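Tudor domain-containing protein 1 (Mus musculus, PDB 4B9W) acts in the germline piRNA pathway that represses transposons during spermatogenesis, using Tudor domains, the third of which forms this chain, to bind arginine-methylated Piwi proteins. Local coordinates at residues F151-R163 and V174-I187. Sequence-based numbering, arbitrary orientation.
Sequences FQACVVGLKLQAR and VELTDLSTPYPKII
Ile187 drives its side chain into the angle between helix 145-155 and strand 160-168. The Ile187 CG2 methyl sits at the edge of the Phe151 ring, near the ring plane and 3.7 Å from Phe151 CD1, and also touches CB of Cys154. The other branch, CG1 and CD1, crosses Leu160 at about a right angle, with Ile187 CD1 3.8 Å from Leu160 CD2. Leu176 splits its two methyls similarly: CD1 comes to the Phe151 ring edge beside CE1, while CD2 lies against the CB of Ala162, 3.8 Å away. Phe32, set edge-to-face to Phe151, and Leu133 extend this apolar layer. Beneath it, strands 160-168 and 171-178 form an antiparallel hairpin in the curled sheet of the staphylococcal-nuclease-like (OB-fold) half of the extended Tudor domain, apart from the Tudor barrel. Gln161 and Thr177 make one hydrogen-bonded pair, Arg163 and Glu175 the next; the N-H of Arg163 reaches Glu175 O almost straight, at 171°. On the opposite face from Ala162, the guanidinium and carboxylate of that second pair stand 85° apart, and the bridge from Arg163 NE to Glu175 OE1 is long at 3.6 Å; Arg163 NH1 has a salt bridge with Asp16. Leu179 crosses the extended Gln161 chain at a slant, its CD1 3.6 Å from Gln161 CB and over the amide face. At the hairpin's far end, a chi1 of 177° swings the Asp178 carboxylate away from its own backbone N and against Leu158 CD2. Its OD1 accepts from Ser180 N in an Asx turn and from Ser180 OG at 2.6 Å, while OD2 takes a water that also donates to Cys154 O. With an alanine here, Ser180 N and OG would probably lose their shared acceptor and the water link to Cys154 O would break, freeing the turn to shift.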
ATOM      1  N   PHE A 151      11.264 -17.839   3.806  1.00 12.55           N
ATOM      2  CA  PHE A 151      12.113 -16.686   4.068  1.00 12.25           C
ATOM      3  C   PHE A 151      12.128 -16.365   5.565  1.00 12.14           C
ATOM      4  O   PHE A 151      13.199 -16.231   6.139  1.00 11.61           O
ATOM      5  CB  PHE A 151      11.646 -15.482   3.189  1.00 12.36           C
ATOM      6  CG  PHE A 151      12.448 -14.201   3.355  1.00 12.34           C
ATOM      7  CD1 PHE A 151      13.823 -14.209   3.564  1.00 12.36           C
ATOM      8  CD2 PHE A 151      11.812 -12.969   3.212  1.00 12.55           C
ATOM      9  CE1 PHE A 151      14.531 -13.020   3.688  1.00 12.15           C
ATOM     10  CE2 PHE A 151      12.512 -11.783   3.340  1.00 12.50           C
ATOM     11  CZ  PHE A 151      13.884 -11.810   3.572  1.00 12.39           C
ATOM     12  N   GLN A 152      10.940 -16.267   6.172  1.00 12.11           N
ATOM     13  CA  GLN A 152      10.759 -15.966   7.597  1.00 12.32           C
ATOM     14  C   GLN A 152      11.508 -16.978   8.492  1.00 12.00           C
ATOM     15  O   GLN A 152      12.197 -16.594   9.444  1.00 11.50           O
ATOM     16  CB  GLN A 152       9.250 -15.939   7.912  1.00 12.69           C
ATOM     17  CG  GLN A 152       8.849 -15.968   9.366  1.00 12.97           C
ATOM     18  CD  GLN A 152       9.296 -14.744  10.106  1.00 14.11           C
ATOM     19  OE1 GLN A 152       9.477 -13.674   9.510  1.00 15.86           O
ATOM     20  NE2 GLN A 152       9.451 -14.871  11.416  1.00 14.24           N
ATOM     21  N   ALA A 153      11.397 -18.258   8.149  1.00 11.99           N
ATOM     22  CA  ALA A 153      12.105 -19.326   8.852  1.00 12.44           C
ATOM     23  C   ALA A 153      13.645 -19.203   8.693  1.00 12.78           C
ATOM     24  O   ALA A 153      14.397 -19.638   9.578  1.00 12.81           O
ATOM     25  CB  ALA A 153      11.590 -20.714   8.404  1.00 12.38           C
ATOM     26  N   CYS A 154      14.113 -18.580   7.605  1.00 13.12           N
ATOM     27  CA  CYS A 154      15.563 -18.245   7.475  1.00 13.78           C
ATOM     28  C   CYS A 154      16.038 -17.066   8.315  1.00 13.45           C
ATOM     29  O   CYS A 154      17.231 -16.915   8.498  1.00 13.45           O
ATOM     30  CB  CYS A 154      15.948 -17.892   6.038  1.00 14.10           C
ATOM     31  SG  CYS A 154      15.665 -19.190   4.839  1.00 16.00           S
ATOM     32  N   VAL A 155      15.146 -16.198   8.766  1.00 12.95           N
ATOM     33  CA  VAL A 155      15.605 -15.002   9.489  1.00 13.23           C
ATOM     34  C   VAL A 155      15.144 -14.941  10.947  1.00 13.97           C
ATOM     35  O   VAL A 155      15.753 -14.224  11.747  1.00 13.32           O
ATOM     36  CB  VAL A 155      15.192 -13.685   8.779  1.00 12.72           C
ATOM     37  CG1 VAL A 155      15.547 -13.728   7.306  1.00 12.96           C
ATOM     38  CG2 VAL A 155      13.703 -13.397   8.956  1.00 12.05           C
ATOM     39  N   VAL A 156      14.072 -15.655  11.300  1.00 14.77           N
ATOM     40  CA  VAL A 156      13.512 -15.517  12.652  1.00 15.78           C
ATOM     41  C   VAL A 156      14.559 -15.763  13.769  1.00 16.16           C
ATOM     42  O   VAL A 156      15.341 -16.709  13.685  1.00 15.97           O
ATOM     43  CB  VAL A 156      12.290 -16.434  12.845  1.00 16.10           C
ATOM     44  CG1 VAL A 156      12.698 -17.910  12.849  1.00 16.10           C
ATOM     45  CG2 VAL A 156      11.537 -16.047  14.117  1.00 15.73           C
ATOM     46  N   GLY A 157      14.591 -14.895  14.793  1.00 16.57           N
ATOM     47  CA  GLY A 157      15.514 -15.061  15.936  1.00 16.59           C
ATOM     48  C   GLY A 157      17.007 -14.999  15.626  1.00 17.10           C
ATOM     49  O   GLY A 157      17.844 -15.414  16.427  1.00 17.27           O
ATOM     50  N   LEU A 158      17.345 -14.425  14.478  1.00 17.14           N
ATOM     51  CA  LEU A 158      18.697 -14.459  13.923  1.00 17.45           C
ATOM     52  C   LEU A 158      19.172 -13.041  13.608  1.00 17.21           C
ATOM     53  O   LEU A 158      18.393 -12.211  13.172  1.00 16.20           O
ATOM     54  CB  LEU A 158      18.684 -15.270  12.623  1.00 17.36           C
ATOM     55  CG  LEU A 158      19.960 -15.925  12.101  1.00 17.85           C
ATOM     56  CD1 LEU A 158      20.690 -16.732  13.188  1.00 18.16           C
ATOM     57  CD2 LEU A 158      19.599 -16.816  10.911  1.00 17.58           C
ATOM     58  N   LYS A 159      20.453 -12.791  13.835  1.00 17.22           N
ATOM     59  CA  LYS A 159      21.110 -11.615  13.301  1.00 17.56           C
ATOM     60  C   LYS A 159      21.848 -12.081  12.046  1.00 16.73           C
ATOM     61  O   LYS A 159      22.553 -13.098  12.077  1.00 17.08           O
ATOM     62  CB  LYS A 159      22.061 -11.008  14.336  1.00 18.02           C
ATOM     63  CG  LYS A 159      22.959  -9.905  13.790  1.00 18.68           C
ATOM     64  CD  LYS A 159      23.703  -9.170  14.911  1.00 20.01           C
ATOM     65  CE  LYS A 159      24.743 -10.011  15.645  1.00 20.83           C
ATOM     66  NZ  LYS A 159      25.188  -9.299  16.902  1.00 22.43           N
ATOM     67  N   LEU A 160      21.660 -11.355  10.943  1.00 16.02           N
ATOM     68  CA  LEU A 160      22.284 -11.686   9.653  1.00 15.93           C
ATOM     69  C   LEU A 160      23.191 -10.561   9.181  1.00 14.74           C
ATOM     70  O   LEU A 160      23.018  -9.414   9.597  1.00 16.11           O
ATOM     71  CB  LEU A 160      21.203 -11.971   8.578  1.00 15.89           C
ATOM     72  CG  LEU A 160      20.127 -13.014   8.916  1.00 15.90           C
ATOM     73  CD1 LEU A 160      18.807 -12.374   9.312  1.00 15.42           C
ATOM     74  CD2 LEU A 160      19.871 -13.951   7.748  1.00 15.94           C
ATOM     75  N   GLN A 161      24.157 -10.888   8.329  1.00 13.46           N
ATOM     76  CA  GLN A 161      24.927  -9.888   7.584  1.00 13.62           C
ATOM     77  C   GLN A 161      24.156  -9.386   6.354  1.00 13.36           C
ATOM     78  O   GLN A 161      23.743 -10.169   5.493  1.00 12.72           O
ATOM     79  CB  GLN A 161      26.277 -10.479   7.129  1.00 14.10           C
ATOM     80  CG  GLN A 161      27.090  -9.574   6.221  1.00 14.89           C
ATOM     81  CD  GLN A 161      28.431 -10.179   5.853  1.00 16.16           C
ATOM     82  OE1 GLN A 161      28.524 -10.978   4.927  1.00 17.16           O
ATOM     83  NE2 GLN A 161      29.472  -9.808   6.587  1.00 16.88           N
ATOM     84  N   ALA A 162      23.986  -8.079   6.253  1.00 13.64           N
ATOM     85  CA  ALA A 162      23.360  -7.488   5.070  1.00 14.30           C
ATOM     86  C   ALA A 162      24.419  -6.726   4.308  1.00 14.67           C
ATOM     87  O   ALA A 162      25.190  -5.960   4.890  1.00 14.36           O
ATOM     88  CB  ALA A 162      22.208  -6.563   5.449  1.00 13.97           C
ATOM     89  N   ARG A 163      24.459  -6.957   3.007  1.00 15.27           N
ATOM     90  CA  ARG A 163      25.252  -6.155   2.114  1.00 16.44           C
ATOM     91  C   ARG A 163      24.293  -5.307   1.273  1.00 16.06           C
ATOM     92  O   ARG A 163      23.406  -5.817   0.601  1.00 15.91           O
ATOM     93  CB  ARG A 163      26.132  -7.021   1.233  1.00 18.20           C
ATOM     94  CG  ARG A 163      27.158  -6.206   0.488  1.00 20.54           C
ATOM     95  CD  ARG A 163      28.245  -7.083  -0.105  1.00 22.29           C
ATOM     96  NE  ARG A 163      27.763  -7.816  -1.253  1.00 23.28           N
ATOM     97  CZ  ARG A 163      27.555  -7.289  -2.461  1.00 27.09           C
ATOM     98  NH1 ARG A 163      27.763  -5.992  -2.689  1.00 29.13           N
ATOM     99  NH2 ARG A 163      27.116  -8.058  -3.460  1.00 27.95           N
ATOM    100  N   VAL A 174      19.104  -5.799  -0.735  1.00 14.88           N
ATOM    101  CA  VAL A 174      20.196  -6.394   0.041  1.00 14.22           C
ATOM    102  C   VAL A 174      20.423  -7.848  -0.313  1.00 14.58           C
ATOM    103  O   VAL A 174      19.520  -8.543  -0.795  1.00 13.84           O
ATOM    104  CB  VAL A 174      19.927  -6.341   1.567  1.00 13.89           C
ATOM    105  CG1 VAL A 174      19.861  -4.901   2.054  1.00 12.81           C
ATOM    106  CG2 VAL A 174      18.644  -7.105   1.906  1.00 13.49           C
ATOM    107  N   GLU A 175      21.659  -8.285  -0.088  1.00 15.70           N
ATOM    108  CA  GLU A 175      22.016  -9.687  -0.028  1.00 16.23           C
ATOM    109  C   GLU A 175      22.177 -10.000   1.458  1.00 15.91           C
ATOM    110  O   GLU A 175      22.876  -9.263   2.183  1.00 15.51           O
ATOM    111  CB  GLU A 175      23.325  -9.894  -0.798  1.00 18.91           C
ATOM    112  CG  GLU A 175      23.810 -11.323  -0.916  1.00 21.35           C
ATOM    113  CD  GLU A 175      25.322 -11.397  -1.153  1.00 24.28           C
ATOM    114  OE1 GLU A 175      26.129 -10.920  -0.291  1.00 26.48           O
ATOM    115  OE2 GLU A 175      25.708 -11.949  -2.202  1.00 26.63           O
ATOM    116  N   LEU A 176      21.498 -11.052   1.917  1.00 15.21           N
ATOM    117  CA  LEU A 176      21.455 -11.452   3.336  1.00 14.27           C
ATOM    118  C   LEU A 176      22.197 -12.769   3.525  1.00 14.25           C
ATOM    119  O   LEU A 176      21.946 -13.749   2.803  1.00 13.05           O
ATOM    120  CB  LEU A 176      20.016 -11.656   3.812  1.00 13.78           C
ATOM    121  CG  LEU A 176      19.117 -10.460   4.137  1.00 13.85           C
ATOM    122  CD1 LEU A 176      17.854 -10.949   4.838  1.00 13.59           C
ATOM    123  CD2 LEU A 176      19.824  -9.428   5.005  1.00 13.58           C
ATOM    124  N   THR A 177      23.110 -12.792   4.482  1.00 13.64           N
ATOM    125  CA  THR A 177      23.829 -14.003   4.774  1.00 14.06           C
ATOM    126  C   THR A 177      23.767 -14.291   6.259  1.00 14.03           C
ATOM    127  O   THR A 177      23.987 -13.415   7.099  1.00 14.22           O
ATOM    128  CB  THR A 177      25.305 -13.921   4.298  1.00 14.33           C
ATOM    129  OG1 THR A 177      25.353 -13.415   2.963  1.00 13.83           O
ATOM    130  CG2 THR A 177      25.967 -15.279   4.351  1.00 13.99           C
ATOM    131  N   ASP A 178      23.469 -15.541   6.554  1.00 14.78           N
ATOM    132  CA  ASP A 178      23.491 -16.085   7.900  1.00 14.91           C
ATOM    133  C   ASP A 178      24.916 -16.586   8.243  1.00 15.13           C
ATOM    134  O   ASP A 178      25.417 -17.517   7.642  1.00 14.95           O
ATOM    135  CB  ASP A 178      22.454 -17.203   7.948  1.00 14.93           C
ATOM    136  CG  ASP A 178      22.405 -17.936   9.273  1.00 15.54           C
ATOM    137  OD1 ASP A 178      23.142 -17.588  10.218  1.00 16.48           O
ATOM    138  OD2 ASP A 178      21.608 -18.892   9.353  1.00 15.87           O
ATOM    139  N   LEU A 179      25.546 -15.953   9.227  1.00 15.83           N
ATOM    140  CA  LEU A 179      26.900 -16.291   9.650  1.00 16.32           C
ATOM    141  C   LEU A 179      26.926 -16.862  11.069  1.00 16.88           C
ATOM    142  O   LEU A 179      27.934 -16.781  11.760  1.00 17.51           O
ATOM    143  CB  LEU A 179      27.794 -15.047   9.558  1.00 16.62           C
ATOM    144  CG  LEU A 179      27.944 -14.483   8.141  1.00 16.84           C
ATOM    145  CD1 LEU A 179      28.579 -13.105   8.123  1.00 17.08           C
ATOM    146  CD2 LEU A 179      28.744 -15.458   7.296  1.00 16.79           C
ATOM    147  N   SER A 180      25.818 -17.460  11.494  1.00 17.71           N
ATOM    148  CA  SER A 180      25.672 -17.957  12.854  1.00 17.73           C
ATOM    149  C   SER A 180      26.438 -19.270  13.030  1.00 17.04           C
ATOM    150  O   SER A 180      26.679 -19.700  14.150  1.00 16.87           O
ATOM    151  CB  SER A 180      24.187 -18.138  13.208  1.00 18.34           C
ATOM    152  OG  SER A 180      23.546 -19.060  12.335  1.00 19.19           O
ATOM    153  N   THR A 181      26.808 -19.911  11.921  1.00 15.67           N
ATOM    154  CA  THR A 181      27.775 -21.010  11.950  1.00 14.30           C
ATOM    155  C   THR A 181      28.960 -20.722  11.002  1.00 13.97           C
ATOM    156  O   THR A 181      28.956 -19.732  10.260  1.00 13.63           O
ATOM    157  CB  THR A 181      27.104 -22.355  11.588  1.00 14.18           C
ATOM    158  OG1 THR A 181      27.057 -22.502  10.172  1.00 13.01           O
ATOM    159  CG2 THR A 181      25.669 -22.443  12.171  1.00 14.21           C
ATOM    160  N   PRO A 182      29.983 -21.601  11.002  1.00 13.34           N
ATOM    161  CA  PRO A 182      31.075 -21.456  10.026  1.00 12.75           C
ATOM    162  C   PRO A 182      30.654 -21.642   8.565  1.00 12.16           C
ATOM    163  O   PRO A 182      31.416 -21.300   7.679  1.00 12.97           O
ATOM    164  CB  PRO A 182      32.062 -22.566  10.442  1.00 13.20           C
ATOM    165  CG  PRO A 182      31.709 -22.864  11.864  1.00 13.15           C
ATOM    166  CD  PRO A 182      30.223 -22.741  11.902  1.00 13.24           C
ATOM    167  N   TYR A 183      29.469 -22.193   8.320  1.00 11.64           N
ATOM    168  CA  TYR A 183      28.953 -22.384   6.973  1.00 11.69           C
ATOM    169  C   TYR A 183      28.032 -21.210   6.630  1.00 12.31           C
ATOM    170  O   TYR A 183      26.910 -21.158   7.111  1.00 11.74           O
ATOM    171  CB  TYR A 183      28.190 -23.690   6.919  1.00 10.96           C
ATOM    172  CG  TYR A 183      27.764 -24.167   5.549  1.00 11.00           C
ATOM    173  CD1 TYR A 183      28.631 -24.906   4.753  1.00 10.75           C
ATOM    174  CD2 TYR A 183      26.455 -23.982   5.097  1.00 10.98           C
ATOM    175  CE1 TYR A 183      28.236 -25.386   3.522  1.00 10.98           C
ATOM    176  CE2 TYR A 183      26.051 -24.439   3.851  1.00 10.93           C
ATOM    177  CZ  TYR A 183      26.949 -25.145   3.067  1.00 10.90           C
ATOM    178  OH  TYR A 183      26.563 -25.642   1.851  1.00 10.39           O
ATOM    179  N   PRO A 184      28.516 -20.253   5.814  1.00 12.99           N
ATOM    180  CA  PRO A 184      27.644 -19.144   5.481  1.00 13.73           C
ATOM    181  C   PRO A 184      26.451 -19.586   4.631  1.00 14.63           C
ATOM    182  O   PRO A 184      26.565 -20.495   3.804  1.00 15.59           O
ATOM    183  CB  PRO A 184      28.555 -18.157   4.744  1.00 13.79           C
ATOM    184  CG  PRO A 184      29.873 -18.802   4.583  1.00 13.61           C
ATOM    185  CD  PRO A 184      29.823 -20.178   5.156  1.00 13.16           C
ATOM    186  N   LYS A 185      25.287 -19.001   4.893  1.00 15.88           N
ATOM    187  CA  LYS A 185      24.057 -19.361   4.174  1.00 16.63           C
ATOM    188  C   LYS A 185      23.479 -18.070   3.602  1.00 16.22           C
ATOM    189  O   LYS A 185      23.098 -17.151   4.342  1.00 16.68           O
ATOM    190  CB  LYS A 185      23.077 -20.106   5.111  1.00 17.83           C
ATOM    191  CG  LYS A 185      23.768 -21.221   5.932  1.00 19.07           C
ATOM    192  CD  LYS A 185      23.129 -21.665   7.270  1.00 19.73           C
ATOM    193  CE  LYS A 185      23.820 -21.242   8.612  1.00 20.14           C
ATOM    194  NZ  LYS A 185      25.112 -20.446   8.707  1.00 18.26           N
ATOM    195  N   ILE A 186      23.495 -17.970   2.274  1.00 16.63           N
ATOM    196  CA  ILE A 186      22.928 -16.821   1.575  1.00 15.73           C
ATOM    197  C   ILE A 186      21.460 -17.126   1.342  1.00 15.00           C
ATOM    198  O   ILE A 186      21.107 -18.126   0.659  1.00 13.64           O
ATOM    199  CB  ILE A 186      23.633 -16.540   0.239  1.00 16.73           C
ATOM    200  CG1 ILE A 186      25.142 -16.360   0.468  1.00 17.26           C
ATOM    201  CG2 ILE A 186      23.021 -15.299  -0.435  1.00 16.87           C
ATOM    202  CD1 ILE A 186      25.925 -15.843  -0.730  1.00 17.11           C
ATOM    203  N   ILE A 187      20.604 -16.269   1.895  1.00 13.65           N
ATOM    204  CA  ILE A 187      19.204 -16.608   2.024  1.00 13.26           C
ATOM    205  C   ILE A 187      18.567 -16.828   0.637  1.00 13.91           C
ATOM    206  O   ILE A 187      17.846 -17.821   0.420  1.00 13.22           O
ATOM    207  CB  ILE A 187      18.457 -15.554   2.872  1.00 13.21           C
ATOM    208  CG1 ILE A 187      19.146 -15.335   4.248  1.00 12.77           C
ATOM    209  CG2 ILE A 187      16.997 -15.947   3.038  1.00 13.20           C
ATOM    210  CD1 ILE A 187      19.470 -16.592   5.024  1.00 12.24           C
TER
HETATM  211  O   HOH W   1      19.260 -18.805   7.929  1.00 13.70           O
HETATM  212  O   HOH W   2      24.867 -13.781  10.684  1.00 16.82           O